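CrtC domain-containing protein (Fusarium vanettenii 77-13-4, PDB 7A0Q) is kievitone hydratase, a lyase that probably detoxifies the bean phytoalexin kievitone by adding water to it. Local coordinates at residues T115-V120 with G124-S129. Sequence-based numbering, arbitrary orientation.
Sequences TLDVSV and GIKSES
Lys126 runs out beside Asp117, the two side chains pointing the same way from a non-hydrogen-bonded pair of an antiparallel hairpin. Following the lysine outward, Lys126 CB sits 3.6 Å from Leu116 O and also packs on the alpha carbon of Asp117. The turn at chi1 (64°) and a bend at chi3 (-63°) run the chain alongside the aspartate, bringing Lys126 CE to 4.0 Å from Asp117 OD2. The tip stops short of a salt bridge: Lys126 NZ is 4.2 Å from Asp117 OD2, and a water that donates to this oxygen accepts a longer bond from NZ. A long salt bridge to Glu128 OE2, which also pairs with Arg137, probably helps hold the ammonium group.

The strands are joined by Val118 and Ile125, which exchange backbone bonds in both directions, and by Ser127 N, which gives a bond to Leu116 O, 2.9 Å. A second water bridges Leu116 O and Ser127 O. On the face of Leu116, Val118 and Ile125, Val118 CG2 lies 3.3 Å from Ile125 O and also touches Ile125 CB, while Leu116 CB meets Ser127 CB at 3.9 Å. Gly124, lacking a side chain, pairs closely with Ser119, whose side chain is about 6 Å from the magnesium of the site it shares with Thr86 and Ser109. Strand 123-127 lies between strands 117-120 and 136-142; Leu116, Val118 and Ile125 all pack on Trp59 of strand 58-66, and Ile125 also touches Phe88 of strand 86-94.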
ATOM      1  N   THR A 115      -0.475 -12.892  18.233  1.00 17.60           N
ATOM      2  CA  THR A 115      -0.466 -11.439  18.169  1.00 19.59           C
ATOM      3  C   THR A 115       0.264 -11.013  16.900  1.00 18.55           C
ATOM      4  O   THR A 115       0.835 -11.836  16.180  1.00 17.20           O
ATOM      5  CB  THR A 115       0.190 -10.826  19.422  1.00 19.89           C
ATOM      6  OG1 THR A 115       1.494 -11.382  19.617  1.00 21.33           O
ATOM      7  CG2 THR A 115      -0.665 -11.083  20.668  1.00 20.81           C
ATOM      8  N   LEU A 116       0.207  -9.710  16.599  1.00 15.89           N
ATOM      9  CA  LEU A 116       0.912  -9.144  15.456  1.00 18.00           C
ATOM     10  C   LEU A 116       2.208  -8.519  15.963  1.00 17.43           C
ATOM     11  O   LEU A 116       2.182  -7.505  16.669  1.00 16.12           O
ATOM     12  CB  LEU A 116       0.045  -8.117  14.723  1.00 16.03           C
ATOM     13  CG  LEU A 116       0.761  -7.321  13.629  1.00 16.00           C
ATOM     14  CD1 LEU A 116       1.506  -8.254  12.675  1.00 17.12           C
ATOM     15  CD2 LEU A 116      -0.249  -6.458  12.880  1.00 17.04           C
ATOM     16  N   ASP A 117       3.334  -9.132  15.591  1.00 17.09           N
ATOM     17  CA  ASP A 117       4.660  -8.610  15.938  1.00 17.95           C
ATOM     18  C   ASP A 117       5.633  -9.267  14.952  1.00 18.32           C
ATOM     19  O   ASP A 117       6.169 -10.346  15.217  1.00 17.24           O
ATOM     20  CB  ASP A 117       5.020  -8.905  17.393  1.00 17.98           C
ATOM     21  CG  ASP A 117       6.297  -8.202  17.849  1.00 21.38           C
ATOM     22  OD1 ASP A 117       7.080  -7.729  17.008  1.00 19.19           O
ATOM     23  OD2 ASP A 117       6.544  -8.156  19.076  1.00 21.57           O
ATOM     24  N   VAL A 118       5.825  -8.620  13.803  1.00 15.69           N
ATOM     25  CA  VAL A 118       6.691  -9.141  12.750  1.00 15.80           C
ATOM     26  C   VAL A 118       7.893  -8.217  12.622  1.00 17.26           C
ATOM     27  O   VAL A 118       7.762  -6.985  12.683  1.00 17.36           O
ATOM     28  CB  VAL A 118       5.960  -9.291  11.398  1.00 16.82           C
ATOM     29  CG1 VAL A 118       4.876 -10.406  11.469  1.00 15.44           C
ATOM     30  CG2 VAL A 118       5.372  -7.960  10.941  1.00 15.75           C
ATOM     31  N   SER A 119       9.073  -8.808  12.454  1.00 18.09           N
ATOM     32  CA  SER A 119      10.273  -7.990  12.422  1.00 16.43           C
ATOM     33  C   SER A 119      11.412  -8.722  11.735  1.00 19.47           C
ATOM     34  O   SER A 119      11.454  -9.955  11.687  1.00 19.15           O
ATOM     35  CB  SER A 119      10.698  -7.595  13.839  1.00 21.01           C
ATOM     36  OG  SER A 119      11.000  -8.756  14.597  1.00 21.75           O
ATOM     37  N   VAL A 120      12.341  -7.935  11.202  1.00 18.70           N
ATOM     38  CA  VAL A 120      13.677  -8.402  10.844  1.00 21.08           C
ATOM     39  C   VAL A 120      14.629  -7.434  11.532  1.00 20.85           C
ATOM     40  O   VAL A 120      14.660  -6.244  11.189  1.00 22.39           O
ATOM     41  CB  VAL A 120      13.921  -8.440   9.326  1.00 20.12           C
ATOM     42  CG1 VAL A 120      15.352  -8.904   9.031  1.00 22.70           C
ATOM     43  CG2 VAL A 120      12.906  -9.360   8.624  1.00 20.79           C
ATOM     44  N   GLY A 124      10.166  -3.401  11.915  1.00 16.88           N
ATOM     45  CA  GLY A 124       9.016  -4.264  11.706  1.00 15.24           C
ATOM     46  C   GLY A 124       7.687  -3.535  11.826  1.00 14.87           C
ATOM     47  O   GLY A 124       7.612  -2.302  11.731  1.00 15.08           O
ATOM     48  N   ILE A 125       6.634  -4.340  11.992  1.00 15.28           N
ATOM     49  CA  ILE A 125       5.264  -3.866  12.167  1.00 13.04           C
ATOM     50  C   ILE A 125       4.669  -4.634  13.336  1.00 16.83           C
ATOM     51  O   ILE A 125       4.833  -5.855  13.431  1.00 15.42           O
ATOM     52  CB  ILE A 125       4.425  -4.050  10.884  1.00 13.33           C
ATOM     53  CG1 ILE A 125       4.975  -3.158   9.758  1.00 13.24           C
ATOM     54  CG2 ILE A 125       2.949  -3.744  11.150  1.00 17.19           C
ATOM     55  CD1 ILE A 125       4.367  -3.437   8.384  1.00 15.42           C
ATOM     56  N   LYS A 126       4.035  -3.927  14.263  1.00 15.01           N
ATOM     57  CA  LYS A 126       3.462  -4.638  15.393  1.00 16.56           C
ATOM     58  C   LYS A 126       2.183  -3.956  15.843  1.00 16.69           C
ATOM     59  O   LYS A 126       1.996  -2.749  15.662  1.00 17.95           O
ATOM     60  CB  LYS A 126       4.448  -4.723  16.567  1.00 21.70           C
ATOM     61  CG  LYS A 126       4.826  -3.380  17.160  1.00 23.23           C
ATOM     62  CD  LYS A 126       5.882  -3.523  18.279  1.00 25.35           C
ATOM     63  CE  LYS A 126       5.353  -4.340  19.454  1.00 30.26           C
ATOM     64  NZ  LYS A 126       6.259  -4.253  20.652  1.00 36.25           N
ATOM     65  N   SER A 127       1.317  -4.737  16.469  1.00 16.48           N
ATOM     66  CA  SER A 127       0.129  -4.165  17.068  1.00 16.08           C
ATOM     67  C   SER A 127       0.437  -3.737  18.497  1.00 18.78           C
ATOM     68  O   SER A 127       1.153  -4.430  19.229  1.00 22.10           O
ATOM     69  CB  SER A 127      -1.024  -5.159  17.056  1.00 18.25           C
ATOM     70  OG  SER A 127      -2.032  -4.741  17.958  1.00 18.02           O
ATOM     71  N   GLU A 128      -0.107  -2.582  18.879  1.00 16.69           N
ATOM     72  CA  GLU A 128      -0.048  -2.068  20.242  1.00 17.18           C
ATOM     73  C   GLU A 128      -1.447  -1.983  20.838  1.00 20.25           C
ATOM     74  O   GLU A 128      -1.720  -1.135  21.688  1.00 22.25           O
ATOM     75  CB  GLU A 128       0.626  -0.696  20.287  1.00 18.91           C
ATOM     76  CG  GLU A 128       1.992  -0.601  19.614  1.00 23.68           C
ATOM     77  CD  GLU A 128       3.116  -1.169  20.461  1.00 28.40           C
ATOM     78  OE1 GLU A 128       2.815  -1.890  21.441  1.00 29.05           O
ATOM     79  OE2 GLU A 128       4.304  -0.893  20.148  1.00 24.38           O
ATOM     80  N   SER A 129      -2.357  -2.837  20.373  1.00 19.06           N
ATOM     81  CA  SER A 129      -3.745  -2.792  20.805  1.00 18.18           C
ATOM     82  C   SER A 129      -4.313  -4.203  20.772  1.00 20.54           C
ATOM     83  O   SER A 129      -3.950  -5.008  19.914  1.00 22.08           O
ATOM     84  CB  SER A 129      -4.582  -1.876  19.908  1.00 20.06           C
ATOM     85  OG  SER A 129      -4.415  -2.233  18.534  1.00 19.26           O
TER
HETATM   86  O   HOH W   1       2.300  -7.073  19.390  1.00 29.64           O
HETATM   87  O   HOH W   2       8.522  -6.384  19.667  1.00 32.04           O